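ORF10 (PDB 6RIW) is the ketosynthase-chain length factor didomain of a polyunsaturated fatty acid synthase, probably condensing acyl units on an acyl carrier protein during chain elongation. Local coordinates at residues F22-Q25 against L26-Q30; S202-L205 against A206-L210; E342-S345 against M346-F350; N635-T638 against S639-G642. One frame throughout, in Å; residues are numbered along the deposited sequence.

Interaction 1. Residues F22-Q25 against L26-Q30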
loop_
_atom_site.group_PDB
_atom_site.type_symbol
_atom_site.label_atom_id
_atom_site.label_comp_id
_atom_site.label_asym_id
_atom_site.label_seq_id
_atom_site.Cartn_x
_atom_site.Cartn_y
_atom_site.Cartn_z
ATOM N N PHE A 22 22.929 15.448 -1.613
ATOM C CA PHE A 22 21.892 15.850 -0.667
ATOM C C PHE A 22 22.498 16.533 0.553
ATOM O O PHE A 22 22.011 17.581 0.999
ATOM C CB PHE A 22 21.089 14.600 -0.289
ATOM C CG PHE A 22 20.225 14.722 0.950
ATOM C CD1 PHE A 22 19.108 15.534 0.966
ATOM C CD2 PHE A 22 20.481 13.932 2.055
ATOM C CE1 PHE A 22 18.289 15.605 2.082
ATOM C CE2 PHE A 22 19.661 13.993 3.184
ATOM C CZ PHE A 22 18.564 14.827 3.189
ATOM N N TRP A 23 23.571 15.959 1.093
ATOM C CA TRP A 23 24.214 16.524 2.276
ATOM C C TRP A 23 24.719 17.940 2.010
ATOM O O TRP A 23 24.485 18.855 2.808
ATOM C CB TRP A 23 25.364 15.622 2.722
ATOM C CG TRP A 23 26.038 16.127 3.947
ATOM C CD1 TRP A 23 27.279 16.698 4.024
ATOM C CD2 TRP A 23 25.501 16.148 5.278
ATOM N NE1 TRP A 23 27.549 17.054 5.325
ATOM C CE2 TRP A 23 26.474 16.732 6.112
ATOM C CE3 TRP A 23 24.289 15.727 5.846
ATOM C CZ2 TRP A 23 26.279 16.903 7.482
ATOM C CZ3 TRP A 23 24.101 15.896 7.210
ATOM C CH2 TRP A 23 25.092 16.481 8.011
ATOM N N GLN A 24 25.405 18.142 0.881
ATOM C CA GLN A 24 25.895 19.479 0.549
ATOM C C GLN A 24 24.743 20.466 0.413
ATOM O O GLN A 24 24.846 21.624 0.836
ATOM C CB GLN A 24 26.715 19.431 -0.739
ATOM C CG GLN A 24 27.503 20.707 -1.007
ATOM C CD GLN A 24 28.494 21.032 0.112
ATOM O OE1 GLN A 24 29.140 20.141 0.676
ATOM N NE2 GLN A 24 28.618 22.317 0.431
ATOM N N GLN A 25 23.623 20.026 -0.162
ATOM C CA GLN A 25 22.475 20.919 -0.275
ATOM C C GLN A 25 21.963 21.339 1.098
ATOM O O GLN A 25 21.564 22.496 1.293
ATOM C CB GLN A 25 21.366 20.248 -1.085
ATOM C CG GLN A 25 21.595 20.391 -2.579
ATOM C CD GLN A 25 20.775 19.427 -3.392
ATOM O OE1 GLN A 25 19.739 18.935 -2.935
ATOM N NE2 GLN A 25 21.238 19.135 -4.610
ATOM N N LEU A 26 21.937 20.406 2.054
ATOM C CA LEU A 26 21.537 20.745 3.418
ATOM C C LEU A 26 22.499 21.748 4.038
ATOM O O LEU A 26 22.072 22.694 4.722
ATOM C CB LEU A 26 21.486 19.480 4.286
ATOM C CG LEU A 26 20.445 18.444 3.849
ATOM C CD1 LEU A 26 20.369 17.321 4.870
ATOM C CD2 LEU A 26 19.106 19.110 3.716
ATOM N N LEU A 27 23.802 21.541 3.831
ATOM C CA LEU A 27 24.801 22.445 4.410
ATOM C C LEU A 27 24.669 23.849 3.852
ATOM O O LEU A 27 24.976 24.825 4.550
ATOM C CB LEU A 27 26.213 21.919 4.156
ATOM C CG LEU A 27 26.588 20.543 4.710
ATOM C CD1 LEU A 27 28.023 20.195 4.312
ATOM C CD2 LEU A 27 26.432 20.536 6.212
ATOM N N GLU A 28 24.215 23.967 2.604
ATOM C CA GLU A 28 24.028 25.235 1.916
ATOM C C GLU A 28 22.616 25.788 2.067
ATOM O O GLU A 28 22.297 26.792 1.426
ATOM C CB GLU A 28 24.346 25.078 0.422
ATOM C CG GLU A 28 25.775 24.653 0.101
ATOM C CD GLU A 28 25.992 24.373 -1.388
ATOM O OE1 GLU A 28 25.071 24.648 -2.192
ATOM O OE2 GLU A 28 27.083 23.880 -1.760
ATOM N N GLN A 29 21.758 25.133 2.859
ATOM C CA GLN A 29 20.385 25.586 3.095
ATOM C C GLN A 29 19.599 25.697 1.792
ATOM O O GLN A 29 18.778 26.599 1.614
ATOM C CB GLN A 29 20.357 26.908 3.860
ATOM C CG GLN A 29 21.130 26.857 5.150
ATOM C CD GLN A 29 20.854 28.065 6.028
ATOM O OE1 GLN A 29 19.717 28.545 6.109
ATOM N NE2 GLN A 29 21.894 28.559 6.696
ATOM N N GLN A 30 19.827 24.750 0.890
ATOM C CA GLN A 30 19.148 24.752 -0.399
ATOM C C GLN A 30 17.660 24.452 -0.241
ATOM O O GLN A 30 17.277 23.494 0.438
ATOM C CB GLN A 30 19.784 23.713 -1.321
ATOM C CG GLN A 30 19.602 23.995 -2.794
ATOM C CD GLN A 30 20.524 25.092 -3.252
ATOM O OE1 GLN A 30 21.697 25.133 -2.866
ATOM N NE2 GLN A 30 20.003 26.003 -4.067
#

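Interaction 2. Residues S202-L205 against A206-L210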
loop_
_atom_site.group_PDB
_atom_site.type_symbol
_atom_site.label_atom_id
_atom_site.label_comp_id
_atom_site.label_asym_id
_atom_site.label_seq_id
_atom_site.Cartn_x
_atom_site.Cartn_y
_atom_site.Cartn_z
ATOM N N SER A 202 9.250 0.479 7.599
ATOM C CA SER A 202 10.037 -0.469 6.811
ATOM C C SER A 202 11.387 -0.760 7.460
ATOM O O SER A 202 11.830 -1.920 7.509
ATOM C CB SER A 202 10.242 0.071 5.385
ATOM O OG SER A 202 8.977 0.233 4.766
ATOM N N VAL A 203 12.066 0.279 7.944
ATOM C CA VAL A 203 13.377 0.070 8.567
ATOM C C VAL A 203 13.240 -0.764 9.840
ATOM O O VAL A 203 13.979 -1.743 10.049
ATOM C CB VAL A 203 14.064 1.426 8.827
ATOM C CG1 VAL A 203 15.285 1.256 9.754
ATOM C CG2 VAL A 203 14.465 2.047 7.479
ATOM N N LYS A 204 12.275 -0.411 10.693
ATOM C CA LYS A 204 12.079 -1.136 11.941
ATOM C C LYS A 204 11.724 -2.600 11.681
ATOM O O LYS A 204 12.289 -3.504 12.301
ATOM C CB LYS A 204 11.004 -0.445 12.781
ATOM C CG LYS A 204 10.663 -1.160 14.089
ATOM C CD LYS A 204 11.900 -1.292 14.973
ATOM C CE LYS A 204 11.618 -2.111 16.253
ATOM N NZ LYS A 204 10.584 -3.170 16.069
ATOM N N LEU A 205 10.797 -2.866 10.753
ATOM C CA LEU A 205 10.454 -4.261 10.487
ATOM C C LEU A 205 11.600 -5.005 9.818
ATOM O O LEU A 205 11.747 -6.221 10.009
ATOM C CB LEU A 205 9.186 -4.333 9.618
ATOM C CG LEU A 205 7.925 -3.811 10.294
ATOM C CD1 LEU A 205 6.751 -3.964 9.326
ATOM C CD2 LEU A 205 7.626 -4.547 11.597
ATOM N N ALA A 206 12.425 -4.313 9.035
ATOM C CA ALA A 206 13.572 -4.993 8.441
ATOM C C ALA A 206 14.592 -5.368 9.513
ATOM O O ALA A 206 15.177 -6.462 9.463
ATOM C CB ALA A 206 14.217 -4.121 7.356
ATOM N N CYS A 207 14.798 -4.487 10.505
ATOM C CA CYS A 207 15.599 -4.855 11.673
ATOM C C CYS A 207 15.029 -6.083 12.375
ATOM O O CYS A 207 15.787 -6.982 12.773
ATOM C CB CYS A 207 15.690 -3.696 12.676
ATOM S SG CYS A 207 16.531 -2.222 12.071
ATOM N N ASP A 208 13.699 -6.138 12.544
ATOM C CA ASP A 208 13.058 -7.314 13.150
ATOM C C ASP A 208 13.391 -8.589 12.391
ATOM O O ASP A 208 13.608 -9.643 13.000
ATOM C CB ASP A 208 11.533 -7.163 13.174
ATOM C CG ASP A 208 11.045 -6.094 14.132
ATOM O OD1 ASP A 208 11.827 -5.605 14.981
ATOM O OD2 ASP A 208 9.840 -5.747 14.032
ATOM N N TYR A 209 13.374 -8.535 11.052
ATOM C CA TYR A 209 13.672 -9.736 10.287
ATOM C C TYR A 209 15.132 -10.147 10.468
ATOM O O TYR A 209 15.444 -11.347 10.447
ATOM C CB TYR A 209 13.335 -9.538 8.801
ATOM C CG TYR A 209 11.842 -9.762 8.500
ATOM C CD1 TYR A 209 10.874 -9.237 9.339
ATOM C CD2 TYR A 209 11.415 -10.530 7.395
ATOM C CE1 TYR A 209 9.498 -9.437 9.106
ATOM C CE2 TYR A 209 10.036 -10.739 7.147
ATOM C CZ TYR A 209 9.090 -10.170 8.011
ATOM O OH TYR A 209 7.725 -10.339 7.822
ATOM N N LEU A 210 16.032 -9.171 10.649
ATOM C CA LEU A 210 17.413 -9.498 10.994
ATOM C C LEU A 210 17.497 -10.134 12.379
ATOM O O LEU A 210 18.270 -11.073 12.582
ATOM C CB LEU A 210 18.313 -8.248 10.901
ATOM C CG LEU A 210 18.553 -7.691 9.488
ATOM C CD1 LEU A 210 19.266 -6.343 9.477
ATOM C CD2 LEU A 210 19.306 -8.691 8.555
#

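Interaction 3. Residues E342-S345 against M346-F350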
loop_
_atom_site.group_PDB
_atom_site.type_symbol
_atom_site.label_atom_id
_atom_site.label_comp_id
_atom_site.label_asym_id
_atom_site.label_seq_id
_atom_site.Cartn_x
_atom_site.Cartn_y
_atom_site.Cartn_z
ATOM N N GLU A 342 3.371 17.666 18.136
ATOM C CA GLU A 342 4.668 17.010 18.269
ATOM C C GLU A 342 5.544 17.723 19.297
ATOM O O GLU A 342 6.283 17.074 20.052
ATOM C CB GLU A 342 5.388 16.936 16.914
ATOM C CG GLU A 342 6.808 16.331 17.015
ATOM C CD GLU A 342 7.467 16.035 15.655
ATOM O OE1 GLU A 342 7.075 16.663 14.643
ATOM O OE2 GLU A 342 8.373 15.167 15.606
ATOM N N LEU A 343 5.482 19.060 19.343
ATOM C CA LEU A 343 6.259 19.783 20.349
ATOM C C LEU A 343 5.744 19.484 21.754
ATOM O O LEU A 343 6.533 19.381 22.700
ATOM C CB LEU A 343 6.227 21.288 20.071
ATOM C CG LEU A 343 7.121 21.755 18.921
ATOM C CD1 LEU A 343 6.761 23.175 18.458
ATOM C CD2 LEU A 343 8.585 21.658 19.330
ATOM N N ARG A 344 4.432 19.319 21.904
ATOM C CA ARG A 344 3.883 18.949 23.205
ATOM C C ARG A 344 4.339 17.557 23.613
ATOM O O ARG A 344 4.750 17.344 24.764
ATOM C CB ARG A 344 2.357 19.031 23.172
ATOM C CG ARG A 344 1.669 18.453 24.409
ATOM C CD ARG A 344 0.180 18.714 24.400
ATOM N NE ARG A 344 -0.491 18.198 25.599
ATOM C CZ ARG A 344 -1.798 17.939 25.680
ATOM N NH1 ARG A 344 -2.591 18.144 24.636
ATOM N NH2 ARG A 344 -2.320 17.466 26.805
ATOM N N SER A 345 4.268 16.597 22.679
ATOM C CA SER A 345 4.705 15.232 22.953
ATOM C C SER A 345 6.152 15.198 23.406
ATOM O O SER A 345 6.495 14.515 24.375
ATOM C CB SER A 345 4.537 14.374 21.695
ATOM O OG SER A 345 3.172 14.258 21.374
ATOM N N MET A 346 7.025 15.917 22.702
ATOM C CA MET A 346 8.434 15.898 23.068
ATOM C C MET A 346 8.659 16.592 24.403
ATOM O O MET A 346 9.523 16.178 25.184
ATOM C CB MET A 346 9.261 16.556 21.981
ATOM C CG MET A 346 9.190 15.828 20.653
ATOM S SD MET A 346 10.608 16.259 19.640
ATOM C CE MET A 346 9.945 17.774 18.925
ATOM N N GLU A 347 7.896 17.648 24.673
ATOM C CA GLU A 347 8.005 18.319 25.967
ATOM C C GLU A 347 7.615 17.370 27.092
ATOM O O GLU A 347 8.346 17.218 28.080
ATOM C CB GLU A 347 7.123 19.568 25.978
ATOM C CG GLU A 347 6.836 20.115 27.378
ATOM C CD GLU A 347 5.809 21.218 27.349
ATOM O OE1 GLU A 347 6.164 22.338 26.916
ATOM O OE2 GLU A 347 4.647 20.960 27.738
ATOM N N THR A 348 6.482 16.681 26.926
ATOM C CA THR A 348 6.019 15.744 27.944
ATOM C C THR A 348 7.073 14.690 28.256
ATOM O O THR A 348 7.348 14.404 29.426
ATOM C CB THR A 348 4.728 15.086 27.479
ATOM O OG1 THR A 348 3.712 16.087 27.351
ATOM C CG2 THR A 348 4.289 14.004 28.456
ATOM N N PHE A 349 7.693 14.119 27.221
ATOM C CA PHE A 349 8.582 12.975 27.414
ATOM C C PHE A 349 9.961 13.399 27.900
ATOM O O PHE A 349 10.454 12.884 28.909
ATOM C CB PHE A 349 8.699 12.186 26.104
ATOM C CG PHE A 349 9.557 10.957 26.206
ATOM C CD1 PHE A 349 9.124 9.843 26.923
ATOM C CD2 PHE A 349 10.790 10.910 25.584
ATOM C CE1 PHE A 349 9.920 8.712 27.015
ATOM C CE2 PHE A 349 11.579 9.786 25.670
ATOM C CZ PHE A 349 11.139 8.680 26.383
ATOM N N PHE A 350 10.613 14.328 27.195
ATOM C CA PHE A 350 12.000 14.636 27.534
ATOM C C PHE A 350 12.135 15.507 28.781
ATOM O O PHE A 350 13.213 15.526 29.394
ATOM C CB PHE A 350 12.701 15.291 26.348
ATOM C CG PHE A 350 13.023 14.316 25.253
ATOM C CD1 PHE A 350 14.104 13.461 25.375
ATOM C CD2 PHE A 350 12.212 14.226 24.128
ATOM C CE1 PHE A 350 14.403 12.557 24.378
ATOM C CE2 PHE A 350 12.494 13.305 23.133
ATOM C CZ PHE A 350 13.588 12.473 23.257
#

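Interaction 4. Residues N635-T638 against S639-G642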
loop_
_atom_site.group_PDB
_atom_site.type_symbol
_atom_site.label_atom_id
_atom_site.label_comp_id
_atom_site.label_asym_id
_atom_site.label_seq_id
_atom_site.Cartn_x
_atom_site.Cartn_y
_atom_site.Cartn_z
ATOM N N ASN A 635 -14.259 13.097 3.985
ATOM C CA ASN A 635 -14.210 11.738 4.514
ATOM C C ASN A 635 -14.017 10.723 3.402
ATOM O O ASN A 635 -13.243 9.766 3.555
ATOM C CB ASN A 635 -15.473 11.442 5.314
ATOM C CG ASN A 635 -15.495 12.199 6.622
ATOM O OD1 ASN A 635 -14.684 11.931 7.512
ATOM N ND2 ASN A 635 -16.384 13.184 6.729
ATOM N N GLN A 636 -14.703 10.912 2.275
ATOM C CA GLN A 636 -14.522 9.985 1.166
ATOM C C GLN A 636 -13.056 9.908 0.755
ATOM O O GLN A 636 -12.532 8.816 0.510
ATOM C CB GLN A 636 -15.398 10.379 -0.025
ATOM C CG GLN A 636 -15.418 9.318 -1.117
ATOM C CD GLN A 636 -15.861 9.847 -2.487
ATOM O OE1 GLN A 636 -15.883 11.058 -2.738
ATOM N NE2 GLN A 636 -16.195 8.927 -3.385
ATOM N N TYR A 637 -12.365 11.046 0.689
ATOM C CA TYR A 637 -10.967 10.971 0.262
ATOM C C TYR A 637 -10.079 10.284 1.300
ATOM O O TYR A 637 -9.109 9.621 0.916
ATOM C CB TYR A 637 -10.424 12.357 -0.062
ATOM C CG TYR A 637 -9.586 12.441 -1.335
ATOM C CD1 TYR A 637 -8.272 12.011 -1.371
ATOM C CD2 TYR A 637 -10.118 13.009 -2.486
ATOM C CE1 TYR A 637 -7.502 12.120 -2.557
ATOM C CE2 TYR A 637 -9.379 13.125 -3.647
ATOM C CZ TYR A 637 -8.081 12.681 -3.689
ATOM O OH TYR A 637 -7.394 12.826 -4.889
ATOM N N THR A 638 -10.374 10.410 2.607
ATOM C CA THR A 638 -9.583 9.648 3.580
ATOM C C THR A 638 -9.704 8.145 3.335
ATOM O O THR A 638 -8.769 7.394 3.642
ATOM C CB THR A 638 -9.991 9.950 5.040
ATOM O OG1 THR A 638 -11.296 9.409 5.320
ATOM C CG2 THR A 638 -9.970 11.443 5.325
ATOM N N SER A 639 -10.838 7.687 2.802
ATOM C CA SER A 639 -10.977 6.271 2.488
ATOM C C SER A 639 -10.269 5.878 1.194
ATOM O O SER A 639 -10.215 4.684 0.884
ATOM C CB SER A 639 -12.459 5.850 2.429
ATOM O OG SER A 639 -13.140 6.330 1.273
ATOM N N PHE A 640 -9.727 6.835 0.434
ATOM C CA PHE A 640 -8.841 6.480 -0.667
ATOM C C PHE A 640 -7.459 6.050 -0.181
ATOM O O PHE A 640 -6.669 5.540 -0.985
ATOM C CB PHE A 640 -8.659 7.671 -1.625
ATOM C CG PHE A 640 -9.898 8.076 -2.392
ATOM C CD1 PHE A 640 -11.107 7.406 -2.260
ATOM C CD2 PHE A 640 -9.834 9.160 -3.266
ATOM C CE1 PHE A 640 -12.231 7.808 -3.001
ATOM C CE2 PHE A 640 -10.938 9.546 -4.001
ATOM C CZ PHE A 640 -12.144 8.873 -3.852
ATOM N N ILE A 641 -7.140 6.264 1.099
ATOM C CA ILE A 641 -5.799 6.063 1.651
ATOM C C ILE A 641 -5.769 4.707 2.353
ATOM O O ILE A 641 -6.417 4.523 3.387
ATOM C CB ILE A 641 -5.436 7.200 2.624
ATOM C CG1 ILE A 641 -5.603 8.564 1.935
ATOM C CG2 ILE A 641 -4.041 7.008 3.186
ATOM C CD1 ILE A 641 -5.600 9.739 2.876
ATOM N N GLY A 642 -4.992 3.758 1.821
ATOM C CA GLY A 642 -5.158 2.367 2.218
ATOM C C GLY A 642 -4.900 2.103 3.689
ATOM O O GLY A 642 -5.634 1.339 4.329
#

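Interaction 1. Residues F22-Q25 against L26-Q30
Phe22 lays one ring face under Leu26: CD1 sits over the face, off centre, with Phe22 CZ 3.5 Å from Leu26 CD1. Its ring also meets Phe13 edge-to-face. Trp23, its CG anti to the backbone N (chi1 -179°), carries the indole forward along the helix to Leu27, whose CG lies over the five-membered ring, 4.0 Å from its centroid. The two methyls of Leu27 spread over that same face, CD1 3.3 Å from Trp23 NE1 and CD2 by CE2 and CZ2 of the six-membered ring. Helix 374-387 packs against Phe22 and Trp23, and Pro391 touches Trp23 and Leu26. Gln24 bends at chi2 and turns its amide toward Glu28; Gln24 NE2 gives a hydrogen bond of 3.1 Å to Glu28 OE2 on its anti side, with the acceptor near the amide plane.

Here helix 19-27, in the N-terminal half of the ketosynthase, closes in a Schellman motif. Gln29 takes positive phi (58°), Gln29 N bonds back to Leu26 O at 3.1 Å, and Gln30 N bonds to Gln25 O at 2.9 Å, nearly straight at 171°. The Gln25 side chain ends outside this turn, NE2 bonding to Gly15 O, while its CB lies 3.8 Å from Gln30 CB, the two chains meeting through their aliphatic carbons.

Interaction 2. Residues S202-L205 against A206-L210
Lys204 arches along its helix and brings its ammonium group onto the carboxylate of Asp208, one turn further on. This i to i+4 salt bridge lies on helix 198-211, in the N-terminal half of the ketosynthase, a thiolase-like fold. Lys204 NZ is 2.9 Å from Asp208 OD1, using the syn lone pair of that oxygen, and keeps a weak second bond of 3.4 Å to Asp208 OD2, so the ammonium group sits off centre, nearer OD1. The lysine gets there by leaving the backbone with CG opposite N (chi1 177°) and then bending at chi2 (59°), which folds the chain toward the C-terminal end of the helix. Asp208 places CG beside its own backbone N (chi1 -69°), which carries the carboxylate back toward Lys204.

Leu205 closes the flank of the pair, its CD2 methyl 3.5 Å from Asp208 OD2. The ammonium group would probably steady the negative charge of this buried aspartate.

On the face toward the strands the small residues lie close to the backbone. The CB of Ala206 touches Ser202 O at 3.3 Å, and this face packs on strands 217-224 and 259-270. Val203 and Cys207 are also covered by Ile285 of strand 283-292. Further along, Tyr209 reaches helix 668-682 in the chain length factor half, packing on Glu674, Leu675 and Asn678. Its CD1 also lies 3.2 Å from Leu205 O, the carbonyl that receives Tyr209 N at 3.0 Å.

Interaction 3. Residues E342-S345 against M346-F350
Met346 folds its thioether back over the preceding turn, so that the CE methyl lies 3.9 Å from Glu342 CG and 4.1 Å from Leu343 CD2. The bend is made at chi3 (-85°), after CG has left on the side opposite the carbonyl carbon (chi1 -63°); it turns the methyl off the line of the chain and back toward both residues. Met346 CG itself presses on the carbonyl it follows, 3.2 Å from Glu342 O, the oxygen that also accepts Met346 N. Shortening Met346 to an alanine would remove the CE methyl and probably open a gap beside Glu342 CG and Leu343 CD2.

Thr348 stays close to the backbone of the same turn: Thr348 N gives a bond of 2.8 Å to Arg344 O, and Thr348 CB lies 3.5 Å from that oxygen. On the next bond along, Phe349 N reaches Ser345 O at 3.1 Å.

The buried polar ends are held by partners elsewhere in the domain, which probably fix their rotation. Both carboxylate oxygens of Glu342 accept backbone N-H groups, OE1 from Ala332 and OE2 from His331, which probably steadies the carboxylate and with it the CG that Met346 touches. Glu347 is held by side chains, OE2 bonded to Asn404 ND2 and OE1 to Ser402 OG, and Ser345 OG bonds to Gln307 and Thr304.

Helix 336-350 is the crossover helix of a beta-alpha-beta unit between strands 327-329 and 358-360. Met346 and Phe350 rest on Ile328 of the first strand, Ser345 and Met346 meet Tyr311 of helix 304-318, and Glu342 touches strand 432-439.

Interaction 4. Residues N635-T638 against S639-G642
Phe640 leaves its backbone with CG opposite the carbonyl carbon (chi1 -67°), and Tyr637 is twisted to chi1 -137°; together these torsions bring the two rings together obliquely. Phe640 CD2 lies over the centre of the Tyr637 ring, 3.8 Å from Tyr637 CD1, while the planes are inclined at 46°. Phe640 in turn has Tyr637 CA over its own face, 4.2 Å from the ring centroid. Gln636 flanks the far end of that ring, its CG 4.0 Å from Phe640 CE1. With the ring of Phe640 cut back to an alanine, a gap is likely to open beside Tyr637 CA, and the tyrosine ring would lose the neighbour over one face.

After helix 634-638, in the chain length factor half of the didomain, the chain passes through a type I beta turn from Thr638 to Ile641, leading to helix 642-653. Ile641 N closes the turn on Thr638 O at 3.2 Å, the donor standing well above the carbonyl plane.

Two hydroxyls bond to carbonyls of this last turn. Ser639 OG gives a bond of 2.7 Å to Gln636 O and is also hydrogen-bonded to Ile551 N. Thr638 OG1 bonds Asn635 O at 2.7 Å in the carbonyl plane, on a lone pair, and that oxygen takes a second bond from Ser639 N at 3.3 Å. Arg648 NH2 is also hydrogen-bonded to Thr638 OG1. Tyr637 also reaches the ketosynthase half, its OH bonded to Phe230 O and its ring against Met233 and Ile237 of helix 228-237.

How the interactions relate
Interactions 1, 2 and 3 belong to the ketosynthase half and interaction 4 to the chain length factor half. None touches another; the centres lie between about 26 Å (interactions 2 and 3) and about 35 Å (interactions 1 and 4) apart. Interactions 2 and 4 both face the boundary between the halves, from opposite partners: Tyr209 packs on helix 668-682, and Tyr637 on helix 228-237, with nearest atoms of the two contacts about 14 Å apart. Interaction 2 also lies nearest the magnesium ion held at Met1 and Lys286: the side chain of Cys207 is about 8 Å from the ion, and that of Asp208 about 5 Å from that of Met1.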